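Local atomic coordinates of sialidase B (Streptococcus pneumoniae serotype 4, PDB entry 4XJU), a protein that catalyses the hydrolysis of alpha-2,3-, alpha-2,6- and alpha-2,8-linked terminal sialic acid residues from oligosaccharides, glycoproteins and glycolipids. Residues Gln202-Arg207 with His642-Val647; Asp224-Gly229 with Ser286-Ser291; Tyr611-Ser616 with Ile626-Glu631; Ser579-Gly584 with Tyr633-Arg638. The protein carries 1 engineered substitution. All coordinates share one frame; numbering follows the deposited sequence.

Contact 1 of 4, residues Gln202-Arg207 with His642-Val647; sequences QANYFR and HLSNVV. With 19D ((1R,2R,3R,4R,5R,7R)-2-(acetylamino)-7-[(1R)-1,2-dihydroxyethyl]-4-fluoro-3-hydroxy-6,8-dioxabicyclo[3.2.1]octane-5-carboxylic acid), chain G; DMS (dimethyl sulfoxide), chain C.
Phe206 and Arg207 open the Phe-Arg-Ile-Pro motif of sialidases at the head of strand 205-213, and the loop 642-647 lies against this strand start through His642, Ser644 and Val647. In one of two deposited conformers, Ser644 OG donates to Asn204 O at 2.8 Å, tilted 26° from the carbonyl plane. A water bound to Asn645 N donates to the same carbonyl. The Tyr205 ring and the His642 side chain cross obliquely, with Tyr205 CE1 3.9 Å from His642 CB; Leu643 O comes to the ring edge, 3.5 Å from Tyr205 CD1. Beyond the ring, Tyr205 OH reaches Trp270 N and a water that donates to His642 O. A third water joins Phe206 N to Leu643 O. Farther along, Val647 CG2 presses on the strand backbone, 3.3 Å from Phe206 O. Arg207 turns from the loop to the ligand: its NH1 and NH2 donate to 19D O1B over 3.0 and 3.1 Å. One direct hydrogen bond, dependent on the Ser644 conformer, against three water bridges suggests a seam carried largely by water, behind an arginine probably held in position for the ligand carboxylate by the salt bridge from its NE to Glu631.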
# COMPACT_ATOMS: atom_id res chain seq x y z
N GLN A 202 -6.66 -2.63 12.55
CA GLN A 202 -6.66 -1.29 13.15
C GLN A 202 -5.57 -0.36 12.61
O GLN A 202 -5.26 0.67 13.20
CB GLN A 202 -6.68 -1.35 14.68
CG GLN A 202 -8.04 -1.87 15.20
CD GLN A 202 -9.18 -0.89 14.94
OE1 GLN A 202 -9.20 0.22 15.49
NE2 GLN A 202 -10.13 -1.28 14.09
N ALA A 203 -4.99 -0.72 11.46
CA ALA A 203 -4.08 0.20 10.79
C ALA A 203 -4.89 1.09 9.86
O ALA A 203 -5.78 0.60 9.15
CB ALA A 203 -3.02 -0.54 10.02
N ASN A 204 -4.58 2.39 9.85
CA ASN A 204 -5.33 3.30 9.01
C ASN A 204 -4.77 3.31 7.59
O ASN A 204 -5.40 3.86 6.69
CB ASN A 204 -5.34 4.72 9.61
CG ASN A 204 -6.52 5.57 9.12
OD1 ASN A 204 -7.55 5.05 8.70
ND2 ASN A 204 -6.37 6.89 9.21
N TYR A 205 -3.60 2.69 7.41
CA TYR A 205 -2.88 2.71 6.13
C TYR A 205 -2.33 1.35 5.75
O TYR A 205 -2.05 0.52 6.63
CB TYR A 205 -1.72 3.72 6.20
CG TYR A 205 -2.20 5.03 6.75
CD1 TYR A 205 -2.89 5.92 5.95
CD2 TYR A 205 -2.05 5.34 8.09
CE1 TYR A 205 -3.39 7.11 6.45
CE2 TYR A 205 -2.54 6.54 8.61
CZ TYR A 205 -3.21 7.41 7.78
OH TYR A 205 -3.71 8.59 8.29
N PHE A 206 -2.19 1.11 4.45
CA PHE A 206 -1.68 -0.15 3.93
C PHE A 206 -0.78 0.10 2.74
O PHE A 206 -1.03 1.02 1.96
CB PHE A 206 -2.84 -1.07 3.52
CG PHE A 206 -3.77 -1.40 4.65
CD1 PHE A 206 -3.48 -2.43 5.52
CD2 PHE A 206 -4.92 -0.64 4.85
CE1 PHE A 206 -4.32 -2.71 6.59
CE2 PHE A 206 -5.77 -0.92 5.91
CZ PHE A 206 -5.47 -1.96 6.78
N ARG A 207 0.27 -0.70 2.62
CA ARG A 207 1.15 -0.64 1.46
C ARG A 207 1.71 -2.02 1.20
O ARG A 207 1.63 -2.91 2.06
CB ARG A 207 2.30 0.36 1.68
CG ARG A 207 1.99 1.85 1.40
CD ARG A 207 3.23 2.61 0.92
NE ARG A 207 3.79 2.02 -0.30
CZ ARG A 207 4.98 2.32 -0.81
NH1 ARG A 207 5.76 3.24 -0.23
NH2 ARG A 207 5.40 1.71 -1.92
N HIS A 642 -0.05 9.26 3.43
CA HIS A 642 -1.10 9.07 4.42
C HIS A 642 -2.52 9.15 3.86
O HIS A 642 -3.36 9.90 4.37
CB HIS A 642 -0.92 10.06 5.58
CG HIS A 642 0.52 10.30 5.93
ND1 HIS A 642 1.45 9.29 5.96
CD2 HIS A 642 1.19 11.45 6.20
CE1 HIS A 642 2.64 9.80 6.26
NE2 HIS A 642 2.51 11.10 6.41
N LEU A 643 -2.78 8.36 2.81
CA LEU A 643 -4.12 8.21 2.25
C LEU A 643 -4.67 6.86 2.68
O LEU A 643 -3.96 5.86 2.66
CB LEU A 643 -4.08 8.26 0.72
CG LEU A 643 -3.26 9.40 0.09
CD1 LEU A 643 -3.32 9.29 -1.45
CD2 LEU A 643 -3.78 10.75 0.57
N SER A 644 -5.95 6.82 3.04
CA SER A 644 -6.58 5.58 3.46
C SER A 644 -7.37 4.95 2.32
O SER A 644 -7.91 5.66 1.47
CB SER A 644 -7.47 5.81 4.67
OG SER A 644 -6.69 6.22 5.78
N ASN A 645 -7.43 3.63 2.30
CA ASN A 645 -8.22 2.88 1.33
C ASN A 645 -7.88 3.17 -0.13
O ASN A 645 -8.77 3.35 -0.97
CB ASN A 645 -9.72 3.04 1.62
CG ASN A 645 -10.08 2.52 3.00
OD1 ASN A 645 -9.26 1.89 3.67
ND2 ASN A 645 -11.32 2.78 3.43
N VAL A 646 -6.58 3.19 -0.43
CA VAL A 646 -6.11 3.34 -1.80
C VAL A 646 -5.50 2.04 -2.35
O VAL A 646 -5.29 1.93 -3.56
CB VAL A 646 -5.09 4.49 -1.94
CG1 VAL A 646 -5.81 5.83 -1.88
CG2 VAL A 646 -4.01 4.40 -0.82
N VAL A 647 -5.20 1.08 -1.48
CA VAL A 647 -4.83 -0.26 -1.94
C VAL A 647 -6.11 -1.00 -2.29
O VAL A 647 -6.93 -1.29 -1.42
CB VAL A 647 -4.04 -1.05 -0.88
CG1 VAL A 647 -3.78 -2.48 -1.37
CG2 VAL A 647 -2.73 -0.34 -0.56
C1 19D G . 9.28 2.67 -2.08
O1A 19D G . 10.10 2.82 -3.03
O1B 19D G . 8.11 3.11 -2.09
C2 19D G . 9.78 1.91 -0.88
C3 19D G . 8.72 1.09 -0.12
C4 19D G . 9.35 -0.21 0.51
O4 19D G . 8.48 -0.67 1.55
C5 19D G . 10.82 0.14 1.11
N5 19D G . 11.40 -1.06 1.70
C6 19D G . 11.61 0.90 0.02
O6 19D G . 10.88 1.04 -1.19
C7 19D G . 11.64 2.37 0.42
O7 19D G . 10.35 2.90 -0.02
C8 19D G . 12.84 3.21 -0.06
O8 19D G . 13.03 3.24 -1.48
C9 19D G . 14.14 2.73 0.58
O9 19D G . 14.62 1.54 -0.05
C10 19D G . 12.21 -0.93 2.75
O10 19D G . 12.48 0.16 3.24
C11 19D G . 12.76 -2.21 3.29
F1 19D G . 8.17 1.76 0.57
S DMS C . -7.39 10.20 4.77
O DMS C . -7.47 9.44 3.47
C1 DMS C . -6.59 11.82 4.62
C2 DMS C . -9.06 10.61 5.31
O HOH W 1 -6.43 2.45 4.63
O HOH W 2 -3.96 10.84 7.04
O HOH W 3 -3.14 3.26 2.61

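Contact 2 of 4, residues Asp224-Gly229 with Ser286-Ser291; sequences DARYGG and SFIDSS. With 19D ((1R,2R,3R,4R,5R,7R)-2-(acetylamino)-7-[(1R)-1,2-dihydroxyethyl]-4-fluoro-3-hydroxy-6,8-dioxabicyclo[3.2.1]octane-5-carboxylic acid), chain G.
Ile288 lies across the Asp224-Arg226 pair and runs toward the bound ligand. Its CB lies 3.9 Å from Asp224 OD2. With CG1 anti to the backbone N (chi1 178°) and the next bond also extended, the chain slides past the carboxylate: CG1 comes to 3.3 Å from Asp224 OD2, and the terminal CD1 sits 3.5 Å from Arg226 NH2 and 3.6 Å from 19D O4. The methyl therefore touches both the arginine and the ligand hydroxyl O4. The two strands that supply these residues belong to different sheets, 219-226 to a four-stranded antiparallel one and 286-294 to an eight-stranded mixed one, consistent with adjoining blades of the sialidase beta-propeller; their short segments run 7.4 Å apart with directions 142° from each other. A polar bond joins the two strands as well: Asp289 N donates to the syn lone pair of Asp224 OD1 at 3.1 Å. That oxygen also receives a water, which in turn accepts from Ser290 OG, itself also hydrogen-bonded to Ser222. The other oxygen, Asp224 OD2, is gripped side-on by Arg226: NE meets the anti lone pair of OD2, while NH2 meets it from above the carboxylate plane at 2.9 Å. OD2 lies close to the guanidinium plane, which limits rotation of the arginine head. Its NH2 then donates to 19D O4, whose hydroxyl donates to Asp289 OD1, while 19D N5 donates to Asp289 OD2 at 2.8 Å. The two aspartates bring like charges fairly near each other, and Arg226, bonded to Asp224 and close to Asp289, probably offsets them.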
# COMPACT_ATOMS: atom_id res chain seq x y z
N ASP A 224 1.58 -4.83 4.17
CA ASP A 224 2.07 -4.06 5.29
C ASP A 224 0.86 -3.35 5.88
O ASP A 224 0.25 -2.51 5.22
CB ASP A 224 3.02 -2.95 4.83
CG ASP A 224 4.44 -3.43 4.56
OD1 ASP A 224 4.68 -4.63 4.24
OD2 ASP A 224 5.34 -2.56 4.66
N ALA A 225 0.52 -3.66 7.13
CA ALA A 225 -0.42 -2.82 7.87
C ALA A 225 0.38 -1.69 8.54
O ALA A 225 1.08 -1.93 9.52
CB ALA A 225 -1.20 -3.64 8.91
N ARG A 226 0.31 -0.48 7.97
CA ARG A 226 1.17 0.63 8.41
C ARG A 226 0.41 1.59 9.32
O ARG A 226 -0.57 2.22 8.90
CB ARG A 226 1.77 1.36 7.19
CG ARG A 226 2.66 0.46 6.32
CD ARG A 226 3.60 1.26 5.43
NE ARG A 226 4.53 0.36 4.72
CZ ARG A 226 5.48 0.76 3.87
NH1 ARG A 226 5.65 2.05 3.61
NH2 ARG A 226 6.26 -0.14 3.29
N TYR A 227 0.87 1.70 10.55
CA TYR A 227 0.11 2.43 11.56
C TYR A 227 0.45 3.91 11.57
O TYR A 227 -0.44 4.75 11.72
CB TYR A 227 0.29 1.79 12.95
CG TYR A 227 -0.30 0.41 13.00
CD1 TYR A 227 0.43 -0.68 12.53
CD2 TYR A 227 -1.60 0.20 13.44
CE1 TYR A 227 -0.13 -1.95 12.51
CE2 TYR A 227 -2.15 -1.07 13.45
CZ TYR A 227 -1.41 -2.14 12.97
OH TYR A 227 -1.95 -3.41 12.94
N GLY A 228 1.73 4.21 11.42
CA GLY A 228 2.20 5.58 11.54
C GLY A 228 2.23 6.28 10.20
O GLY A 228 3.28 6.70 9.72
N GLY A 229 1.05 6.40 9.59
CA GLY A 229 0.97 6.94 8.24
C GLY A 229 1.53 5.91 7.28
O GLY A 229 1.75 4.75 7.65
N SER A 286 9.23 -3.07 13.83
CA SER A 286 8.32 -3.26 12.72
C SER A 286 8.71 -4.40 11.81
O SER A 286 9.84 -4.88 11.84
CB SER A 286 8.19 -1.97 11.91
OG SER A 286 9.46 -1.52 11.45
N PHE A 287 7.74 -4.84 11.00
CA PHE A 287 7.98 -5.70 9.84
C PHE A 287 7.68 -4.90 8.57
O PHE A 287 6.90 -3.96 8.59
CB PHE A 287 7.06 -6.93 9.89
CG PHE A 287 7.21 -7.73 11.15
CD1 PHE A 287 8.16 -8.74 11.24
CD2 PHE A 287 6.40 -7.48 12.25
CE1 PHE A 287 8.29 -9.48 12.41
CE2 PHE A 287 6.53 -8.22 13.42
CZ PHE A 287 7.47 -9.22 13.50
N ILE A 288 8.28 -5.27 7.44
CA ILE A 288 8.06 -4.52 6.21
C ILE A 288 8.44 -5.38 5.01
O ILE A 288 9.40 -6.13 5.09
CB ILE A 288 8.85 -3.17 6.22
CG1 ILE A 288 8.67 -2.39 4.92
CG2 ILE A 288 10.34 -3.39 6.52
CD1 ILE A 288 9.20 -0.97 5.04
N ASP A 289 7.66 -5.27 3.93
CA ASP A 289 7.90 -5.99 2.67
C ASP A 289 7.80 -7.51 2.80
O ASP A 289 8.80 -8.19 3.00
CB ASP A 289 9.27 -5.62 2.07
CG ASP A 289 9.34 -4.18 1.63
OD1 ASP A 289 8.29 -3.51 1.60
OD2 ASP A 289 10.46 -3.71 1.31
N SER A 290 6.58 -8.03 2.65
CA SER A 290 6.35 -9.47 2.77
C SER A 290 6.29 -10.16 1.41
O SER A 290 6.16 -9.52 0.37
CB SER A 290 5.05 -9.75 3.54
OG SER A 290 3.91 -9.19 2.89
N SER A 291 6.36 -11.49 1.43
CA SER A 291 6.38 -12.27 0.21
C SER A 291 5.92 -13.67 0.58
O SER A 291 6.28 -14.16 1.65
CB SER A 291 7.81 -12.28 -0.35
OG SER A 291 7.84 -12.90 -1.62
C1 19D G . 9.28 2.67 -2.08
O1A 19D G . 10.10 2.82 -3.03
O1B 19D G . 8.11 3.11 -2.09
C2 19D G . 9.78 1.91 -0.88
C3 19D G . 8.72 1.09 -0.12
C4 19D G . 9.35 -0.21 0.51
O4 19D G . 8.48 -0.67 1.55
C5 19D G . 10.82 0.14 1.11
N5 19D G . 11.40 -1.06 1.70
C6 19D G . 11.61 0.90 0.02
O6 19D G . 10.88 1.04 -1.19
C7 19D G . 11.64 2.37 0.42
O7 19D G . 10.35 2.90 -0.02
C8 19D G . 12.84 3.21 -0.06
O8 19D G . 13.03 3.24 -1.48
C9 19D G . 14.14 2.73 0.58
O9 19D G . 14.62 1.54 -0.05
C10 19D G . 12.21 -0.93 2.75
O10 19D G . 12.48 0.16 3.24
C11 19D G . 12.76 -2.21 3.29
F1 19D G . 8.17 1.76 0.57
O HOH W 4 3.94 -6.63 2.57

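Contact 3 of 4, residues Tyr611-Ser616 with Ile626-Glu631; sequences YGYAYS and IGVLFE. With 19D ((1R,2R,3R,4R,5R,7R)-2-(acetylamino)-7-[(1R)-1,2-dihydroxyethyl]-4-fluoro-3-hydroxy-6,8-dioxabicyclo[3.2.1]octane-5-carboxylic acid), chain G.
Ser616 and Phe630 form an antiparallel non-hydrogen-bonded pair with CA atoms 4.0 Å apart, followed on the Glu631 side by Glu631 N donating to Tyr615 O and by Ala614 N donating to Glu631 O, each at 2.9 Å. Glu631 is thus bound through both backbone polar atoms, and its side chain adds a third link: OE1 accepts from Tyr615 N at 3.0 Å, the donor standing 56° out of the carboxylate plane. CG of Glu631 lies beside its backbone N (chi1 -61°) and the chain is extended beyond it, so the glutamate runs alongside Tyr615 in the same direction, with OE1 3.4 Å from Tyr615 CB. In the aromatic pair, Tyr613 CE2 lies over one face of the Phe630 ring, 3.3 Å from CD2. The two planes differ by 25° but are slid apart, with centroids 4.9 Å from each other, so overlap is slight. Tyr613 OH continues past Phe630 to Val628 CG1 and is hydrogen-bonded to Ser573. At the far end of Tyr615, OH lies 3.0 Å from 19D O6 and is hydrogen-bonded to Glu503. By similarity Tyr615 is the nucleophile. OE1 of Glu631 holds the main chain of Tyr615 while OE2 pairs with Arg207, so one second-shell carboxylate probably helps to position both the probable nucleophile and an arginine that binds the ligand.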
# COMPACT_ATOMS: atom_id res chain seq x y z
N TYR A 611 -3.64 8.88 -13.56
CA TYR A 611 -4.06 8.39 -12.24
C TYR A 611 -3.03 7.45 -11.63
O TYR A 611 -2.37 6.69 -12.34
CB TYR A 611 -5.44 7.71 -12.29
CG TYR A 611 -6.59 8.69 -12.36
CD1 TYR A 611 -6.38 10.03 -12.68
CD2 TYR A 611 -7.89 8.29 -12.08
CE1 TYR A 611 -7.43 10.94 -12.74
CE2 TYR A 611 -8.96 9.19 -12.13
CZ TYR A 611 -8.72 10.51 -12.46
OH TYR A 611 -9.76 11.41 -12.51
N GLY A 612 -2.91 7.51 -10.30
CA GLY A 612 -1.84 6.85 -9.59
C GLY A 612 -1.88 5.33 -9.63
O GLY A 612 -2.95 4.71 -9.59
N TYR A 613 -0.69 4.74 -9.71
CA TYR A 613 -0.54 3.29 -9.70
C TYR A 613 0.87 2.98 -9.25
O TYR A 613 1.84 3.37 -9.91
CB TYR A 613 -0.76 2.74 -11.11
CG TYR A 613 -0.89 1.22 -11.17
CD1 TYR A 613 0.24 0.40 -11.33
CD2 TYR A 613 -2.13 0.61 -11.10
CE1 TYR A 613 0.10 -1.00 -11.41
CE2 TYR A 613 -2.27 -0.77 -11.17
CZ TYR A 613 -1.16 -1.56 -11.33
OH TYR A 613 -1.34 -2.94 -11.40
N ALA A 614 1.01 2.30 -8.12
CA ALA A 614 2.35 2.07 -7.58
C ALA A 614 2.68 0.60 -7.42
O ALA A 614 2.72 -0.14 -8.41
CB ALA A 614 2.55 2.83 -6.27
N TYR A 615 2.94 0.15 -6.20
CA TYR A 615 3.22 -1.28 -6.02
C TYR A 615 1.97 -2.08 -6.34
O TYR A 615 0.85 -1.60 -6.19
CB TYR A 615 3.68 -1.59 -4.59
CG TYR A 615 5.11 -1.23 -4.26
CD1 TYR A 615 5.66 -0.02 -4.65
CD2 TYR A 615 5.90 -2.08 -3.50
CE1 TYR A 615 6.98 0.32 -4.32
CE2 TYR A 615 7.20 -1.75 -3.16
CZ TYR A 615 7.74 -0.56 -3.57
OH TYR A 615 9.03 -0.26 -3.21
N SER A 616 2.17 -3.33 -6.77
CA SER A 616 1.04 -4.15 -7.20
C SER A 616 1.33 -5.62 -6.99
O SER A 616 2.48 -6.03 -6.81
CB SER A 616 0.74 -3.92 -8.68
OG SER A 616 1.85 -4.26 -9.48
N ILE A 626 -7.72 -12.79 -13.81
CA ILE A 626 -6.52 -12.20 -13.20
C ILE A 626 -6.98 -11.30 -12.06
O ILE A 626 -7.84 -10.43 -12.26
CB ILE A 626 -5.73 -11.33 -14.21
CG1 ILE A 626 -5.37 -12.13 -15.48
CG2 ILE A 626 -4.49 -10.71 -13.56
CD1 ILE A 626 -4.45 -13.32 -15.23
N GLY A 627 -6.44 -11.53 -10.86
CA GLY A 627 -6.72 -10.67 -9.73
C GLY A 627 -5.58 -9.67 -9.56
O GLY A 627 -4.41 -10.04 -9.68
N VAL A 628 -5.91 -8.41 -9.32
CA VAL A 628 -4.88 -7.39 -9.16
C VAL A 628 -5.15 -6.60 -7.89
O VAL A 628 -6.22 -6.00 -7.76
CB VAL A 628 -4.85 -6.39 -10.34
CG1 VAL A 628 -3.58 -5.52 -10.24
CG2 VAL A 628 -4.90 -7.13 -11.69
N LEU A 629 -4.20 -6.60 -6.97
CA LEU A 629 -4.28 -5.79 -5.75
C LEU A 629 -3.13 -4.80 -5.83
O LEU A 629 -1.97 -5.19 -5.90
CB LEU A 629 -4.12 -6.68 -4.50
CG LEU A 629 -4.20 -6.03 -3.10
CD1 LEU A 629 -5.58 -5.43 -2.85
CD2 LEU A 629 -3.87 -7.07 -2.02
N PHE A 630 -3.45 -3.52 -5.82
CA PHE A 630 -2.46 -2.50 -6.14
C PHE A 630 -2.66 -1.21 -5.37
O PHE A 630 -3.79 -0.89 -4.97
CB PHE A 630 -2.48 -2.21 -7.65
CG PHE A 630 -3.79 -1.65 -8.14
CD1 PHE A 630 -4.87 -2.48 -8.40
CD2 PHE A 630 -3.94 -0.29 -8.33
CE1 PHE A 630 -6.08 -1.96 -8.85
CE2 PHE A 630 -5.14 0.24 -8.79
CZ PHE A 630 -6.21 -0.59 -9.04
N GLU A 631 -1.57 -0.48 -5.16
CA GLU A 631 -1.63 0.86 -4.60
C GLU A 631 -2.13 1.84 -5.65
O GLU A 631 -1.41 2.15 -6.61
CB GLU A 631 -0.23 1.28 -4.13
CG GLU A 631 0.36 0.37 -3.04
CD GLU A 631 1.80 0.69 -2.71
OE1 GLU A 631 2.47 1.40 -3.50
OE2 GLU A 631 2.29 0.23 -1.65
C1 19D G . 9.28 2.67 -2.08
O1A 19D G . 10.10 2.82 -3.03
O1B 19D G . 8.11 3.11 -2.09
C2 19D G . 9.78 1.91 -0.88
C3 19D G . 8.72 1.09 -0.12
C4 19D G . 9.35 -0.21 0.51
O4 19D G . 8.48 -0.67 1.55
C5 19D G . 10.82 0.14 1.11
N5 19D G . 11.40 -1.06 1.70
C6 19D G . 11.61 0.90 0.02
O6 19D G . 10.88 1.04 -1.19
C7 19D G . 11.64 2.37 0.42
O7 19D G . 10.35 2.90 -0.02
C8 19D G . 12.84 3.21 -0.06
O8 19D G . 13.03 3.24 -1.48
C9 19D G . 14.14 2.73 0.58
O9 19D G . 14.62 1.54 -0.05
C10 19D G . 12.21 -0.93 2.75
O10 19D G . 12.48 0.16 3.24
C11 19D G . 12.76 -2.21 3.29
F1 19D G . 8.17 1.76 0.57

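Contact 4 of 4, residues Ser579-Gly584 with Tyr633-Arg638; sequences SGRKGG and YDSWSR. With 19D ((1R,2R,3R,4R,5R,7R)-2-(acetylamino)-7-[(1R)-1,2-dihydroxyethyl]-4-fluoro-3-hydroxy-6,8-dioxabicyclo[3.2.1]octane-5-carboxylic acid), chain G.
Trp636 places CE3 over one face of the Arg581 guanidinium, 3.6 Å from NH2 and offset toward the rim of the group. The two planes are 72° apart, which rules out a parallel stack. The indole CZ3 goes on to the ligand, 3.6 Å from 19D O1A, which lies in the plane of the indole. Arg581, extended from CG to NE, faces the ligand carboxylate end-on: NH1 donates to 19D O1B at 2.9 Å and NH2 to 19D O1A at 3.0 Å, both nearly straight. Ser635 OG takes a second bond from NH1, 3.0 Å away and 22° out of the guanidinium plane. This is one arm of the arginine triad of sialidases, with Arg207 and Arg519, each a substrate-binding residue by similarity. At the root of the side chain, Arg581 N donates to Asp634 OD2 at 2.9 Å, from well above the carboxylate plane. The other oxygen, Asp634 OD1, closes an Asx turn by accepting from Trp636 N at 2.9 Å, and also accepts from Ser637 N.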
# COMPACT_ATOMS: atom_id res chain seq x y z
N SER A 579 7.49 9.83 -15.34
CA SER A 579 7.29 11.01 -14.50
C SER A 579 6.94 10.68 -13.04
O SER A 579 7.52 11.25 -12.11
CB SER A 579 6.21 11.91 -15.11
OG SER A 579 6.55 12.28 -16.44
N GLY A 580 6.00 9.77 -12.84
CA GLY A 580 5.59 9.41 -11.49
C GLY A 580 5.08 7.98 -11.40
O GLY A 580 5.21 7.22 -12.37
N ARG A 581 4.54 7.60 -10.25
CA ARG A 581 3.92 6.28 -10.12
C ARG A 581 2.47 6.43 -10.53
O ARG A 581 1.59 6.65 -9.70
CB ARG A 581 4.04 5.74 -8.69
CG ARG A 581 5.51 5.49 -8.31
CD ARG A 581 5.69 4.85 -6.97
NE ARG A 581 7.04 4.27 -6.85
CZ ARG A 581 7.59 3.88 -5.71
NH1 ARG A 581 6.92 4.01 -4.58
NH2 ARG A 581 8.81 3.36 -5.72
N LYS A 582 2.25 6.33 -11.84
CA LYS A 582 0.93 6.50 -12.43
C LYS A 582 0.90 5.76 -13.77
O LYS A 582 1.92 5.23 -14.20
CB LYS A 582 0.61 8.00 -12.61
CG LYS A 582 1.68 8.76 -13.39
CD LYS A 582 1.39 10.28 -13.40
CE LYS A 582 2.55 11.04 -14.04
NZ LYS A 582 2.42 12.52 -13.92
N GLY A 583 -0.25 5.73 -14.41
CA GLY A 583 -0.37 5.05 -15.69
C GLY A 583 -0.20 3.55 -15.55
O GLY A 583 0.58 2.94 -16.28
N GLY A 584 -0.94 2.94 -14.62
CA GLY A 584 -0.81 1.52 -14.39
C GLY A 584 -1.21 0.71 -15.60
O GLY A 584 -2.17 1.04 -16.31
N TYR A 633 -2.35 5.03 -6.04
CA TYR A 633 -1.90 6.39 -5.77
C TYR A 633 -0.42 6.42 -6.01
O TYR A 633 0.20 5.39 -6.24
CB TYR A 633 -2.23 6.79 -4.32
CG TYR A 633 -1.31 6.29 -3.24
CD1 TYR A 633 -1.21 4.93 -2.94
CD2 TYR A 633 -0.54 7.18 -2.49
CE1 TYR A 633 -0.35 4.48 -1.93
CE2 TYR A 633 0.30 6.74 -1.48
CZ TYR A 633 0.38 5.40 -1.20
OH TYR A 633 1.22 4.98 -0.19
N ASP A 634 0.17 7.61 -5.96
CA ASP A 634 1.60 7.71 -6.13
C ASP A 634 2.26 7.59 -4.76
O ASP A 634 2.31 8.55 -3.99
CB ASP A 634 1.97 9.04 -6.80
CG ASP A 634 3.41 9.08 -7.25
OD1 ASP A 634 4.28 8.54 -6.53
OD2 ASP A 634 3.70 9.65 -8.33
N SER A 635 2.78 6.40 -4.44
CA SER A 635 3.37 6.16 -3.12
C SER A 635 4.79 6.72 -2.97
O SER A 635 5.44 6.53 -1.92
CB SER A 635 3.35 4.67 -2.77
OG SER A 635 4.04 3.90 -3.74
N TRP A 636 5.27 7.39 -4.01
CA TRP A 636 6.55 8.11 -3.93
C TRP A 636 6.29 9.57 -3.59
O TRP A 636 7.00 10.16 -2.77
CB TRP A 636 7.31 8.00 -5.27
CG TRP A 636 8.73 8.51 -5.18
CD1 TRP A 636 9.18 9.78 -5.47
CD2 TRP A 636 9.90 7.78 -4.76
NE1 TRP A 636 10.54 9.87 -5.26
CE2 TRP A 636 11.00 8.65 -4.81
CE3 TRP A 636 10.10 6.45 -4.32
CZ2 TRP A 636 12.30 8.25 -4.47
CZ3 TRP A 636 11.40 6.06 -3.98
CH2 TRP A 636 12.47 6.96 -4.05
N SER A 637 5.27 10.14 -4.23
CA SER A 637 4.96 11.57 -4.11
C SER A 637 4.85 12.02 -2.66
O SER A 637 4.15 11.39 -1.86
CB SER A 637 3.64 11.89 -4.80
OG SER A 637 3.31 13.26 -4.61
N ARG A 638 5.53 13.12 -2.33
CA ARG A 638 5.43 13.71 -1.00
C ARG A 638 4.10 14.44 -0.81
O ARG A 638 3.80 14.91 0.28
CB ARG A 638 6.62 14.66 -0.75
CG ARG A 638 7.98 13.97 -0.84
CD ARG A 638 8.16 12.94 0.28
NE ARG A 638 7.72 11.61 -0.12
CZ ARG A 638 7.76 10.53 0.67
NH1 ARG A 638 8.23 10.61 1.91
NH2 ARG A 638 7.34 9.36 0.19
C1 19D G . 9.28 2.67 -2.08
O1A 19D G . 10.10 2.82 -3.03
O1B 19D G . 8.11 3.11 -2.09
C2 19D G . 9.78 1.91 -0.88
C3 19D G . 8.72 1.09 -0.12
C4 19D G . 9.35 -0.21 0.51
O4 19D G . 8.48 -0.67 1.55
C5 19D G . 10.82 0.14 1.11
N5 19D G . 11.40 -1.06 1.70
C6 19D G . 11.61 0.90 0.02
O6 19D G . 10.88 1.04 -1.19
C7 19D G . 11.64 2.37 0.42
O7 19D G . 10.35 2.90 -0.02
C8 19D G . 12.84 3.21 -0.06
O8 19D G . 13.03 3.24 -1.48
C9 19D G . 14.14 2.73 0.58
O9 19D G . 14.62 1.54 -0.05
C10 19D G . 12.21 -0.93 2.75
O10 19D G . 12.48 0.16 3.24
C11 19D G . 12.76 -2.21 3.29
F1 19D G . 8.17 1.76 0.57

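Overall arrangement
All four contacts touch the same ligand, though their segments lie from 10 residues apart (contact 3) to 435 (contact 1). The other three fall within the span of contact 1: contact 2 comes first, then contact 4, which encloses contact 3. Contacts 1 and 2 share a four-stranded sheet through neighbouring strands 205-213 and 219-226, with centres about 10 Å apart. Contacts 3 and 4, centres about 11 Å apart, are joined by probable backbone hydrogen bonds. Contacts 2 and 4, centres about 19 Å apart, do not touch. Contact 1 brings strand 205-213, in the first sheet of the catalytic part, to the start of strand 647-652, in the last, as expected where first and last propeller blades meet.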